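Local coordinates for hypothetical protein AF1432 (Archaeoglobus fulgidus, PDB 1YNB), which probably hydrolyses 2'-deoxyribonucleoside 5'-monophosphates to the deoxyribonucleoside and phosphate, as a homodimeric, metal-dependent HD-domain phosphatase, at residues D75-R80 / E97-E102; V11-E16 / E101-W106; F51-K56 / D154-I159; F44-I49 / K125-F130. All blocks are in the same frame, centred on the assembly; numbering follows the deposited sequence.

Interaction 1 (D75-R80 / E97-E102); sequences DLHEAR and EGAREE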
loop_
_atom_site.group_PDB
_atom_site.type_symbol
_atom_site.label_atom_id
_atom_site.label_comp_id
_atom_site.label_asym_id
_atom_site.label_seq_id
_atom_site.Cartn_x
_atom_site.Cartn_y
_atom_site.Cartn_z
ATOM N N ASP A 75 -9.704 -5.302 17.302
ATOM C CA ASP A 75 -8.560 -5.918 17.980
ATOM C C ASP A 75 -7.718 -4.883 18.652
ATOM O O ASP A 75 -6.578 -5.144 18.982
ATOM C CB ASP A 75 -7.680 -6.675 16.978
ATOM C CG ASP A 75 -8.470 -7.590 16.108
ATOM O OD1 ASP A 75 -9.361 -8.293 16.648
ATOM O OD2 ASP A 75 -8.204 -7.603 14.887
ATOM N N LEU A 76 -8.279 -3.704 18.889
ATOM C CA LEU A 76 -7.477 -2.649 19.438
ATOM C C LEU A 76 -6.642 -3.033 20.636
ATOM O O LEU A 76 -5.486 -2.616 20.760
ATOM C CB LEU A 76 -8.361 -1.442 19.746
ATOM C CG LEU A 76 -7.733 -0.166 19.192
ATOM C CD1 LEU A 76 -7.373 -0.360 17.710
ATOM C CD2 LEU A 76 -8.705 1.006 19.353
ATOM N N HIS A 77 -7.206 -3.833 21.523
ATOM C CA HIS A 77 -6.459 -4.232 22.711
ATOM C C HIS A 77 -5.200 -5.031 22.353
ATOM O O HIS A 77 -4.289 -5.112 23.158
ATOM C CB HIS A 77 -7.354 -5.056 23.641
ATOM C CG HIS A 77 -7.852 -6.311 23.011
ATOM N ND1 HIS A 77 -7.184 -7.513 23.126
ATOM C CD2 HIS A 77 -8.871 -6.528 22.149
ATOM C CE1 HIS A 77 -7.766 -8.412 22.353
ATOM N NE2 HIS A 77 -8.789 -7.839 21.746
ATOM N N GLU A 78 -5.144 -5.612 21.155
ATOM C CA GLU A 78 -3.953 -6.394 20.772
ATOM C C GLU A 78 -2.675 -5.531 20.735
ATOM O O GLU A 78 -1.536 -6.052 20.650
ATOM C CB GLU A 78 -4.187 -7.090 19.428
ATOM C CG GLU A 78 -5.260 -8.187 19.510
ATOM C CD GLU A 78 -5.449 -8.949 18.209
ATOM O OE1 GLU A 78 -4.928 -8.510 17.159
ATOM O OE2 GLU A 78 -6.144 -9.994 18.224
ATOM N N ALA A 79 -2.861 -4.215 20.811
ATOM C CA ALA A 79 -1.730 -3.290 20.836
ATOM C C ALA A 79 -0.929 -3.620 22.082
ATOM O O ALA A 79 0.287 -3.436 22.119
ATOM C CB ALA A 79 -2.215 -1.853 20.913
ATOM N N ARG A 80 -1.642 -4.089 23.107
ATOM C CA ARG A 80 -1.035 -4.479 24.377
ATOM C C ARG A 80 -0.935 -5.992 24.533
ATOM O O ARG A 80 -0.024 -6.488 25.192
ATOM C CB ARG A 80 -1.859 -3.929 25.553
ATOM C CG ARG A 80 -1.898 -2.416 25.616
ATOM C CD ARG A 80 -2.988 -1.887 26.595
ATOM N NE ARG A 80 -3.076 -0.431 26.478
ATOM C CZ ARG A 80 -3.129 0.420 27.496
ATOM N NH1 ARG A 80 -3.121 -0.027 28.747
ATOM N NH2 ARG A 80 -3.113 1.731 27.257
ATOM N N GLU A 97 -11.039 -7.690 28.188
ATOM C CA GLU A 97 -11.850 -6.587 28.701
ATOM C C GLU A 97 -10.960 -5.688 29.560
ATOM O O GLU A 97 -11.064 -4.462 29.510
ATOM C CB GLU A 97 -13.041 -7.134 29.503
ATOM C CG GLU A 97 -14.112 -6.087 29.870
ATOM C CD GLU A 97 -14.514 -5.189 28.694
ATOM O OE1 GLU A 97 -13.822 -4.165 28.452
ATOM O OE2 GLU A 97 -15.521 -5.515 28.013
ATOM N N GLY A 98 -10.077 -6.297 30.344
ATOM C CA GLY A 98 -9.170 -5.501 31.152
ATOM C C GLY A 98 -8.314 -4.625 30.241
ATOM O O GLY A 98 -8.171 -3.422 30.465
ATOM N N ALA A 99 -7.749 -5.231 29.199
ATOM C CA ALA A 99 -6.906 -4.503 28.253
ATOM C C ALA A 99 -7.676 -3.359 27.624
ATOM O O ALA A 99 -7.209 -2.222 27.612
ATOM C CB ALA A 99 -6.393 -5.447 27.163
ATOM N N ARG A 100 -8.862 -3.657 27.102
ATOM C CA ARG A 100 -9.683 -2.626 26.463
ATOM C C ARG A 100 -10.076 -1.509 27.424
ATOM O O ARG A 100 -10.075 -0.322 27.070
ATOM C CB ARG A 100 -10.958 -3.231 25.876
ATOM C CG ARG A 100 -11.926 -2.161 25.392
ATOM C CD ARG A 100 -12.479 -2.478 24.030
ATOM N NE ARG A 100 -13.679 -3.302 24.074
ATOM C CZ ARG A 100 -14.213 -3.882 22.997
ATOM N NH1 ARG A 100 -13.640 -3.727 21.801
ATOM N NH2 ARG A 100 -15.329 -4.602 23.103
ATOM N N GLU A 101 -10.418 -1.910 28.641
ATOM C CA GLU A 101 -10.826 -0.967 29.674
ATOM C C GLU A 101 -9.793 0.145 29.808
ATOM O O GLU A 101 -10.076 1.326 29.546
ATOM C CB GLU A 101 -10.964 -1.693 31.018
ATOM C CG GLU A 101 -11.990 -1.060 31.928
ATOM C CD GLU A 101 -13.379 -1.152 31.329
ATOM O OE1 GLU A 101 -13.930 -2.286 31.302
ATOM O OE2 GLU A 101 -13.906 -0.100 30.869
ATOM N N GLU A 102 -8.595 -0.259 30.216
ATOM C CA GLU A 102 -7.480 0.651 30.418
ATOM C C GLU A 102 -7.107 1.383 29.137
ATOM O O GLU A 102 -6.808 2.577 29.160
ATOM C CB GLU A 102 -6.279 -0.123 30.949
ATOM C CG GLU A 102 -6.646 -1.169 31.967
ATOM C CD GLU A 102 -5.466 -1.601 32.802
ATOM O OE1 GLU A 102 -4.340 -1.669 32.258
ATOM O OE2 GLU A 102 -5.665 -1.883 34.006
#

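Interaction 2 (V11-E16 / E101-W106); sequences VKFIHE and EEQLSW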
loop_
_atom_site.group_PDB
_atom_site.type_symbol
_atom_site.label_atom_id
_atom_site.label_comp_id
_atom_site.label_asym_id
_atom_site.label_seq_id
_atom_site.Cartn_x
_atom_site.Cartn_y
_atom_site.Cartn_z
ATOM N N VAL A 11 -3.446 11.807 22.943
ATOM C CA VAL A 11 -2.259 11.733 22.100
ATOM C C VAL A 11 -1.560 10.384 22.355
ATOM O O VAL A 11 -1.195 9.707 21.416
ATOM C CB VAL A 11 -1.326 12.955 22.358
ATOM C CG1 VAL A 11 0.081 12.735 21.780
ATOM C CG2 VAL A 11 -1.959 14.178 21.695
ATOM N N LYS A 12 -1.405 9.969 23.603
ATOM C CA LYS A 12 -0.765 8.660 23.832
ATOM C C LYS A 12 -1.562 7.520 23.196
ATOM O O LYS A 12 -0.990 6.549 22.669
ATOM C CB LYS A 12 -0.552 8.415 25.333
ATOM C CG LYS A 12 0.822 8.891 25.783
ATOM C CD LYS A 12 1.080 8.730 27.264
ATOM C CE LYS A 12 2.599 8.953 27.567
ATOM N NZ LYS A 12 3.261 10.073 26.771
ATOM N N PHE A 13 -2.896 7.595 23.270
ATOM C CA PHE A 13 -3.719 6.578 22.652
ATOM C C PHE A 13 -3.476 6.535 21.130
ATOM O O PHE A 13 -3.400 5.445 20.543
ATOM C CB PHE A 13 -5.222 6.842 22.937
ATOM C CG PHE A 13 -6.160 5.951 22.170
ATOM C CD1 PHE A 13 -6.321 4.619 22.514
ATOM C CD2 PHE A 13 -6.896 6.450 21.088
ATOM C CE1 PHE A 13 -7.189 3.798 21.803
ATOM C CE2 PHE A 13 -7.775 5.633 20.363
ATOM C CZ PHE A 13 -7.925 4.309 20.715
ATOM N N ILE A 14 -3.343 7.692 20.481
ATOM C CA ILE A 14 -3.132 7.681 19.034
ATOM C C ILE A 14 -1.760 7.036 18.712
ATOM O O ILE A 14 -1.662 6.287 17.744
ATOM C CB ILE A 14 -3.249 9.102 18.431
ATOM C CG1 ILE A 14 -4.743 9.533 18.529
ATOM C CG2 ILE A 14 -2.866 9.091 16.926
ATOM C CD1 ILE A 14 -5.022 11.060 18.332
ATOM N N HIS A 15 -0.757 7.320 19.539
ATOM C CA HIS A 15 0.582 6.718 19.366
ATOM C C HIS A 15 0.419 5.223 19.550
ATOM O O HIS A 15 0.969 4.400 18.778
ATOM C CB HIS A 15 1.579 7.235 20.412
ATOM C CG HIS A 15 2.186 8.566 20.077
ATOM N ND1 HIS A 15 2.723 8.849 18.839
ATOM C CD2 HIS A 15 2.335 9.690 20.814
ATOM C CE1 HIS A 15 3.167 10.090 18.825
ATOM N NE2 HIS A 15 2.946 10.626 20.012
ATOM N N GLU A 16 -0.359 4.843 20.568
ATOM C CA GLU A 16 -0.550 3.414 20.851
ATOM C C GLU A 16 -1.235 2.686 19.710
ATOM O O GLU A 16 -0.890 1.553 19.386
ATOM C CB GLU A 16 -1.360 3.215 22.165
ATOM C CG GLU A 16 -1.716 1.735 22.425
ATOM C CD GLU A 16 -2.349 1.494 23.801
ATOM O OE1 GLU A 16 -2.420 2.453 24.600
ATOM O OE2 GLU A 16 -2.755 0.341 24.085
ATOM N N GLU A 101 -10.418 -1.910 28.641
ATOM C CA GLU A 101 -10.826 -0.967 29.674
ATOM C C GLU A 101 -9.793 0.145 29.808
ATOM O O GLU A 101 -10.076 1.326 29.546
ATOM C CB GLU A 101 -10.964 -1.693 31.018
ATOM C CG GLU A 101 -11.990 -1.060 31.928
ATOM C CD GLU A 101 -13.379 -1.152 31.329
ATOM O OE1 GLU A 101 -13.930 -2.286 31.302
ATOM O OE2 GLU A 101 -13.906 -0.100 30.869
ATOM N N GLU A 102 -8.595 -0.259 30.216
ATOM C CA GLU A 102 -7.480 0.651 30.418
ATOM C C GLU A 102 -7.107 1.383 29.137
ATOM O O GLU A 102 -6.808 2.577 29.160
ATOM C CB GLU A 102 -6.279 -0.123 30.949
ATOM C CG GLU A 102 -6.646 -1.169 31.967
ATOM C CD GLU A 102 -5.466 -1.601 32.802
ATOM O OE1 GLU A 102 -4.340 -1.669 32.258
ATOM O OE2 GLU A 102 -5.665 -1.883 34.006
ATOM N N GLN A 103 -7.139 0.675 28.013
ATOM C CA GLN A 103 -6.796 1.298 26.751
ATOM C C GLN A 103 -7.746 2.440 26.401
ATOM O O GLN A 103 -7.310 3.485 25.912
ATOM C CB GLN A 103 -6.799 0.255 25.641
ATOM C CG GLN A 103 -6.290 0.747 24.316
ATOM C CD GLN A 103 -6.328 -0.356 23.268
ATOM O OE1 GLN A 103 -7.379 -0.972 23.035
ATOM N NE2 GLN A 103 -5.179 -0.617 22.632
ATOM N N LEU A 104 -9.038 2.271 26.677
ATOM C CA LEU A 104 -10.011 3.317 26.343
ATOM C C LEU A 104 -10.400 4.244 27.488
ATOM O O LEU A 104 -11.404 4.962 27.396
ATOM C CB LEU A 104 -11.272 2.688 25.753
ATOM C CG LEU A 104 -11.023 1.954 24.432
ATOM C CD1 LEU A 104 -12.273 1.243 24.011
ATOM C CD2 LEU A 104 -10.580 2.941 23.356
ATOM N N SER A 105 -9.602 4.252 28.550
ATOM C CA SER A 105 -9.883 5.105 29.714
ATOM C C SER A 105 -10.086 6.576 29.346
ATOM O O SER A 105 -10.795 7.307 30.040
ATOM C CB SER A 105 -8.748 4.994 30.736
ATOM O OG SER A 105 -7.523 5.487 30.214
ATOM N N TRP A 106 -9.479 7.013 28.252
ATOM C CA TRP A 106 -9.615 8.399 27.833
ATOM C C TRP A 106 -11.037 8.732 27.370
ATOM O O TRP A 106 -11.412 9.903 27.304
ATOM C CB TRP A 106 -8.630 8.722 26.700
ATOM C CG TRP A 106 -8.871 7.934 25.460
ATOM C CD1 TRP A 106 -8.373 6.700 25.163
ATOM C CD2 TRP A 106 -9.746 8.285 24.374
ATOM N NE1 TRP A 106 -8.883 6.257 23.962
ATOM C CE2 TRP A 106 -9.729 7.209 23.458
ATOM C CE3 TRP A 106 -10.546 9.406 24.091
ATOM C CZ2 TRP A 106 -10.484 7.213 22.278
ATOM C CZ3 TRP A 106 -11.301 9.410 22.913
ATOM C CH2 TRP A 106 -11.262 8.318 22.022
HETATM O O HOH W 1 -4.627 4.241 25.680
#

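Interaction 3 (F51-K56 / D154-I159); sequences FILALK and DAAKEI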
loop_
_atom_site.group_PDB
_atom_site.type_symbol
_atom_site.label_atom_id
_atom_site.label_comp_id
_atom_site.label_asym_id
_atom_site.label_seq_id
_atom_site.Cartn_x
_atom_site.Cartn_y
_atom_site.Cartn_z
ATOM N N PHE A 51 -18.552 -2.795 6.329
ATOM C CA PHE A 51 -19.368 -1.764 5.671
ATOM C C PHE A 51 -20.152 -2.465 4.551
ATOM O O PHE A 51 -21.380 -2.355 4.452
ATOM C CB PHE A 51 -18.450 -0.708 5.085
ATOM C CG PHE A 51 -19.159 0.387 4.355
ATOM C CD1 PHE A 51 -19.773 1.424 5.065
ATOM C CD2 PHE A 51 -19.193 0.399 2.969
ATOM C CE1 PHE A 51 -20.414 2.474 4.389
ATOM C CE2 PHE A 51 -19.828 1.436 2.278
ATOM C CZ PHE A 51 -20.441 2.481 3.022
ATOM N N ILE A 52 -19.439 -3.225 3.711
ATOM C CA ILE A 52 -20.091 -3.948 2.629
ATOM C C ILE A 52 -21.156 -4.936 3.124
ATOM O O ILE A 52 -22.252 -5.021 2.538
ATOM C CB ILE A 52 -19.054 -4.724 1.788
ATOM C CG1 ILE A 52 -18.206 -3.739 0.975
ATOM C CG2 ILE A 52 -19.764 -5.668 0.803
ATOM C CD1 ILE A 52 -16.948 -4.398 0.341
ATOM N N LEU A 53 -20.837 -5.700 4.161
ATOM C CA LEU A 53 -21.792 -6.684 4.697
ATOM C C LEU A 53 -23.085 -6.013 5.155
ATOM O O LEU A 53 -24.176 -6.528 4.911
ATOM C CB LEU A 53 -21.202 -7.457 5.877
ATOM C CG LEU A 53 -20.073 -8.447 5.519
ATOM C CD1 LEU A 53 -19.566 -9.133 6.755
ATOM C CD2 LEU A 53 -20.573 -9.453 4.516
ATOM N N ALA A 54 -22.954 -4.873 5.823
ATOM C CA ALA A 54 -24.135 -4.158 6.307
ATOM C C ALA A 54 -24.957 -3.674 5.132
ATOM O O ALA A 54 -26.155 -3.906 5.084
ATOM C CB ALA A 54 -23.712 -2.981 7.192
ATOM N N LEU A 55 -24.337 -3.014 4.164
ATOM C CA LEU A 55 -25.100 -2.526 3.037
ATOM C C LEU A 55 -25.816 -3.638 2.276
ATOM O O LEU A 55 -27.023 -3.527 1.962
ATOM C CB LEU A 55 -24.204 -1.747 2.082
ATOM C CG LEU A 55 -23.744 -0.359 2.538
ATOM C CD1 LEU A 55 -23.038 0.329 1.372
ATOM C CD2 LEU A 55 -24.948 0.488 2.991
ATOM N N LYS A 56 -25.077 -4.708 1.978
ATOM C CA LYS A 56 -25.637 -5.841 1.251
ATOM C C LYS A 56 -26.700 -6.565 2.070
ATOM O O LYS A 56 -27.466 -7.351 1.526
ATOM C CB LYS A 56 -24.519 -6.825 0.860
ATOM C CG LYS A 56 -23.612 -6.325 -0.266
ATOM C CD LYS A 56 -24.257 -6.532 -1.631
ATOM C CE LYS A 56 -23.684 -5.570 -2.661
ATOM N NZ LYS A 56 -24.201 -5.836 -4.034
ATOM N N ASP A 154 -26.011 -14.022 5.707
ATOM C CA ASP A 154 -26.183 -14.503 4.351
ATOM C C ASP A 154 -25.295 -13.718 3.394
ATOM O O ASP A 154 -24.866 -14.244 2.369
ATOM C CB ASP A 154 -27.633 -14.356 3.888
ATOM C CG ASP A 154 -28.572 -15.388 4.530
ATOM O OD1 ASP A 154 -28.103 -16.373 5.158
ATOM O OD2 ASP A 154 -29.798 -15.189 4.380
ATOM N N ALA A 155 -25.067 -12.442 3.700
ATOM C CA ALA A 155 -24.240 -11.609 2.836
ATOM C C ALA A 155 -22.790 -12.122 2.855
ATOM O O ALA A 155 -22.137 -12.189 1.819
ATOM C CB ALA A 155 -24.277 -10.157 3.313
ATOM N N ALA A 156 -22.307 -12.459 4.043
ATOM C CA ALA A 156 -20.940 -12.946 4.200
ATOM C C ALA A 156 -20.844 -14.320 3.502
ATOM O O ALA A 156 -19.881 -14.600 2.795
ATOM C CB ALA A 156 -20.585 -13.061 5.688
ATOM N N LYS A 157 -21.855 -15.168 3.682
ATOM C CA LYS A 157 -21.828 -16.487 3.048
ATOM C C LYS A 157 -21.781 -16.392 1.526
ATOM O O LYS A 157 -21.076 -17.155 0.866
ATOM C CB LYS A 157 -23.043 -17.320 3.496
ATOM C CG LYS A 157 -22.911 -17.863 4.918
ATOM C CD LYS A 157 -24.224 -18.527 5.373
ATOM C CE LYS A 157 -24.136 -18.999 6.828
ATOM N NZ LYS A 157 -25.481 -19.477 7.323
ATOM N N GLU A 158 -22.503 -15.442 0.954
ATOM C CA GLU A 158 -22.525 -15.292 -0.495
ATOM C C GLU A 158 -21.149 -14.816 -1.008
ATOM O O GLU A 158 -20.604 -15.354 -1.989
ATOM C CB GLU A 158 -23.640 -14.296 -0.876
ATOM C CG GLU A 158 -23.845 -14.049 -2.383
ATOM C CD GLU A 158 -25.195 -13.352 -2.736
ATOM O OE1 GLU A 158 -25.746 -12.565 -1.918
ATOM O OE2 GLU A 158 -25.703 -13.580 -3.862
ATOM N N ILE A 159 -20.585 -13.818 -0.337
ATOM C CA ILE A 159 -19.267 -13.288 -0.742
ATOM C C ILE A 159 -18.210 -14.401 -0.610
ATOM O O ILE A 159 -17.362 -14.573 -1.468
ATOM C CB ILE A 159 -18.875 -12.093 0.156
ATOM C CG1 ILE A 159 -19.731 -10.881 -0.219
ATOM C CG2 ILE A 159 -17.386 -11.692 -0.058
ATOM C CD1 ILE A 159 -19.464 -9.708 0.694
#

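Interaction 4 (F44-I49 / K125-F130); sequences FRAAII and KLELAF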
loop_
_atom_site.group_PDB
_atom_site.type_symbol
_atom_site.label_atom_id
_atom_site.label_comp_id
_atom_site.label_asym_id
_atom_site.label_seq_id
_atom_site.Cartn_x
_atom_site.Cartn_y
_atom_site.Cartn_z
ATOM N N PHE A 44 -8.163 -2.644 8.758
ATOM C CA PHE A 44 -8.497 -1.771 7.647
ATOM C C PHE A 44 -9.430 -2.465 6.691
ATOM O O PHE A 44 -10.525 -1.963 6.391
ATOM C CB PHE A 44 -7.213 -1.352 6.880
ATOM C CG PHE A 44 -7.475 -0.695 5.544
ATOM C CD1 PHE A 44 -7.964 0.638 5.478
ATOM C CD2 PHE A 44 -7.258 -1.395 4.342
ATOM C CE1 PHE A 44 -8.220 1.224 4.256
ATOM C CE2 PHE A 44 -7.522 -0.794 3.093
ATOM C CZ PHE A 44 -8.013 0.537 3.063
ATOM N N ARG A 45 -9.001 -3.618 6.158
ATOM C CA ARG A 45 -9.858 -4.254 5.191
ATOM C C ARG A 45 -11.092 -4.879 5.830
ATOM O O ARG A 45 -12.147 -4.909 5.195
ATOM C CB ARG A 45 -9.106 -5.287 4.345
ATOM C CG ARG A 45 -9.983 -5.836 3.233
ATOM C CD ARG A 45 -9.234 -6.490 2.095
ATOM N NE ARG A 45 -8.452 -7.651 2.549
ATOM C CZ ARG A 45 -7.870 -8.513 1.710
ATOM N NH1 ARG A 45 -7.989 -8.356 0.407
ATOM N NH2 ARG A 45 -7.137 -9.513 2.182
ATOM N N ALA A 46 -10.971 -5.342 7.072
ATOM C CA ALA A 46 -12.139 -5.936 7.712
ATOM C C ALA A 46 -13.203 -4.829 7.883
ATOM O O ALA A 46 -14.413 -5.112 7.767
ATOM C CB ALA A 46 -11.767 -6.507 9.065
ATOM N N ALA A 47 -12.750 -3.609 8.172
ATOM C CA ALA A 47 -13.696 -2.491 8.327
ATOM C C ALA A 47 -14.430 -2.234 7.037
ATOM O O ALA A 47 -15.658 -2.097 7.033
ATOM C CB ALA A 47 -12.979 -1.230 8.852
ATOM N N ILE A 48 -13.716 -2.196 5.907
ATOM C CA ILE A 48 -14.361 -2.012 4.633
ATOM C C ILE A 48 -15.312 -3.192 4.358
ATOM O O ILE A 48 -16.459 -3.014 3.901
ATOM C CB ILE A 48 -13.282 -1.823 3.534
ATOM C CG1 ILE A 48 -12.572 -0.481 3.786
ATOM C CG2 ILE A 48 -13.889 -1.853 2.110
ATOM C CD1 ILE A 48 -11.372 -0.251 2.889
ATOM N N ILE A 49 -14.874 -4.416 4.644
ATOM C CA ILE A 49 -15.788 -5.537 4.432
ATOM C C ILE A 49 -17.063 -5.425 5.304
ATOM O O ILE A 49 -18.150 -5.762 4.834
ATOM C CB ILE A 49 -15.090 -6.867 4.765
ATOM C CG1 ILE A 49 -14.010 -7.108 3.669
ATOM C CG2 ILE A 49 -16.089 -8.033 4.746
ATOM C CD1 ILE A 49 -13.071 -8.365 3.995
ATOM N N LYS A 125 -13.558 -12.732 9.972
ATOM C CA LYS A 125 -13.332 -14.045 9.322
ATOM C C LYS A 125 -13.244 -13.981 7.791
ATOM O O LYS A 125 -12.464 -14.705 7.160
ATOM C CB LYS A 125 -14.464 -15.006 9.713
ATOM C CG LYS A 125 -14.528 -15.275 11.191
ATOM C CD LYS A 125 -15.670 -16.264 11.429
ATOM C CE LYS A 125 -16.283 -16.136 12.805
ATOM N NZ LYS A 125 -17.655 -16.752 12.717
ATOM N N LEU A 126 -14.059 -13.156 7.158
ATOM C CA LEU A 126 -13.988 -13.043 5.713
ATOM C C LEU A 126 -12.655 -12.407 5.308
ATOM O O LEU A 126 -12.106 -12.784 4.265
ATOM C CB LEU A 126 -15.095 -12.153 5.132
ATOM C CG LEU A 126 -16.305 -12.784 4.449
ATOM C CD1 LEU A 126 -17.066 -11.656 3.722
ATOM C CD2 LEU A 126 -15.895 -13.875 3.420
ATOM N N GLU A 127 -12.200 -11.406 6.064
ATOM C CA GLU A 127 -10.932 -10.739 5.735
ATOM C C GLU A 127 -9.814 -11.817 5.737
ATOM O O GLU A 127 -8.923 -11.868 4.830
ATOM C CB GLU A 127 -10.623 -9.640 6.740
ATOM C CG GLU A 127 -9.626 -8.564 6.221
ATOM C CD GLU A 127 -8.174 -9.064 6.077
ATOM O OE1 GLU A 127 -7.672 -9.777 6.991
ATOM O OE2 GLU A 127 -7.536 -8.711 5.051
ATOM N N LEU A 128 -9.830 -12.629 6.780
ATOM C CA LEU A 128 -8.851 -13.726 6.912
ATOM C C LEU A 128 -8.939 -14.673 5.726
ATOM O O LEU A 128 -7.900 -15.064 5.160
ATOM C CB LEU A 128 -9.100 -14.508 8.217
ATOM C CG LEU A 128 -8.282 -15.794 8.429
ATOM C CD1 LEU A 128 -6.785 -15.482 8.598
ATOM C CD2 LEU A 128 -8.784 -16.417 9.682
ATOM N N ALA A 129 -10.152 -15.057 5.314
ATOM C CA ALA A 129 -10.300 -15.950 4.161
ATOM C C ALA A 129 -9.732 -15.290 2.891
ATOM O O ALA A 129 -9.049 -15.935 2.099
ATOM C CB ALA A 129 -11.803 -16.343 3.938
ATOM N N PHE A 130 -10.018 -14.006 2.666
ATOM C CA PHE A 130 -9.458 -13.339 1.481
ATOM C C PHE A 130 -7.908 -13.339 1.541
ATOM O O PHE A 130 -7.248 -13.589 0.518
ATOM C CB PHE A 130 -9.908 -11.861 1.393
ATOM C CG PHE A 130 -11.149 -11.675 0.575
ATOM C CD1 PHE A 130 -12.406 -11.930 1.130
ATOM C CD2 PHE A 130 -11.059 -11.254 -0.743
ATOM C CE1 PHE A 130 -13.580 -11.749 0.344
ATOM C CE2 PHE A 130 -12.181 -11.072 -1.529
ATOM C CZ PHE A 130 -13.468 -11.318 -0.983
#

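Interaction 1 (D75-R80 / E97-E102)
His77 and Arg100 are the residues whose CA atoms come nearest across the contact, 5.2 Å apart, where a type I turn from Asp75 to Glu78 abuts helix 96-103. So tight a meeting suits a small residue, and Ala99 supplies one: its CB lies 3.7 Å from His77 CB. The same His77 CB is 4.0 Å from Arg100 N, so the histidine packs on the helix mainly through its methylene. With CG between the backbone N and the carbonyl carbon (chi1 61°), the imidazole folds back toward its own turn, where Asp75 O stands 4.1 Å above one ring face. ND1 has a weak hydrogen bond to Thr81 OG1. Asp75, which opens the turn, belongs with His42, His74 and Asp124 to an HD-type pattern whose side chains converge, consistent with a metal site, although no metal is bound to them here. Its CB points away from helix 96-103, and OD2 is hydrogen-bonded to Asn43. Three residues on from His77, Arg80 runs extended past the helix, its guanidinium laying one face over Glu102 C. NH1 reaches within 3.9 Å of Glu102 CB, but its 4.1 Å gap to Glu102 OE1 is too long for a salt bridge, and the guanidinium and carboxylate planes stand 79° apart. A long, charged chain suits this place: NE makes a salt bridge to Glu16 of helix 8-18.

Interaction 2 (V11-E16 / E101-W106)
Phe13 on helix 8-18 and Trp106, just beyond helix 96-103, form the aromatic half of a buried contact between the N-terminal helix and the end of a later one. Trp106 NE1 stands over the centre of the Phe13 ring, 3.2 Å above its plane. The Phe13 ring and the five-membered ring of Trp106 meet obliquely, their planes at 40°. Phe13 CE1 also packs on Leu104 CD2 at 3.8 Å. A valine in place of Phe13 would probably leave Trp106 NE1 without the ring beneath it and open a gap beside Leu104. In this all-helical HD-type fold, a polar half ties the same pieces together. Gln103 NE2 donates to Glu16 OE2 over 3.0 Å, coming from above the carboxylate plane, and is also hydrogen-bonded to Leu76 O. Glu16 keeps its salt bridge to Arg80 on the same oxygen, while a water donates to Glu16 OE1 and Gln103 O. Glutamine suits this buried place, since its amide can serve a carboxylate and a main-chain carbonyl at once.

Interaction 3 (F51-K56 / D154-I159)
With CG anti to the carbonyl carbon (chi1 -70°) and CD1 anti to CA (chi2 179°), Leu53 sends its CD2 branch onto the backbone between Ala155 and Ala156; Ile159, with CD1 fully extended from CA, comes in to meet the same methyl. The contact joins the C-terminal part of helix 39-56 to the start of helix 154-166 in the helical bundle of the HD-type fold. The two short segments cross steeply, at 114°, with their axes 9.1 Å apart at closest approach. Leucine suits the first helix because a branched end can spread over a neighbouring backbone, and alanines suit the second because they leave that backbone accessible: Leu53 CD2 comes to 3.5 Å from Ala156 N and 3.8 Å from Ala156 CB. That amide nitrogen is hydrogen-bonded to Thr153 OG1. Ala155 meets Lys56 through the two CB atoms, 4.1 Å apart, while the lysine chain bends at its second torsion and carries its amino group away from the second helix, a natural arrangement for a residue at the edge of an apolar patch. Helix 117-135 covers a further side, with Tyr119 against Leu53 and Leu126 against Ile159. The second subunit closes in as well: its Trp106 packs on Ile52 and its Val11 on Ile159. The isoleucine methyl is shared between neighbours, Ile159 CD1 lying 4.0 Å from Leu53 CD2 and 4.1 Å from Ile52 CG2.

Interaction 4 (F44-I49 / K125-F130)
Arg45 lays one face of its guanidinium against Phe130 CB, 3.6 Å from the plane, while its edge grips Glu127. Both bonds end on one oxygen: NE donates to Glu127 OE2 over 2.9 Å, on the anti lone pair, and NH2 donates to Glu127 OE2 over 3.0 Å, from above the carboxylate plane. A bend at the third torsion (chi3 61°) turns NE and NH2 together toward that oxygen. Arg45 has a second salt bridge, to Glu134, and NH1 is hydrogen-bonded to Ile14 O of the second subunit, whose Lys21 also pairs with Glu127 OE2. With a leucine in place of Arg45, Glu127 and Glu134 would probably each lose a positive mate inside the fold. Beside the polar grip, Ala46 is small enough to let the helices close to 8.9 Å between segment axes, and Ile49 CD1 lies 3.6 Å from Glu127 CA. Glu127 OE1 is hydrogen-bonded to His42 ND1, which would place Glu127 in the second shell of the metal site expected of an HD domain.

In the fold
From the N terminus, helix 8-18 waits some 85 residues for its partner, and interaction 2 closes that loop when residues 101-106 arrive. Helix 39-56 meanwhile sets out two sites: residues 44-49 are joined by 125-130 in interaction 4, and residues 51-56 by 154-159 in interaction 3. These two loops cross each other, and interaction 2 crosses both. Interaction 1, from 75-80 to 97-102, is the short inner closure within the spans of 3 and 4. It shares Glu101 and Glu102 with interaction 2, and the two touch, so helices 8-18, 78-81 and 96-103 form one cluster. Interactions 3 and 4 also touch; interaction 4 lies near the chain's centre, interaction 3 beyond it from the other two.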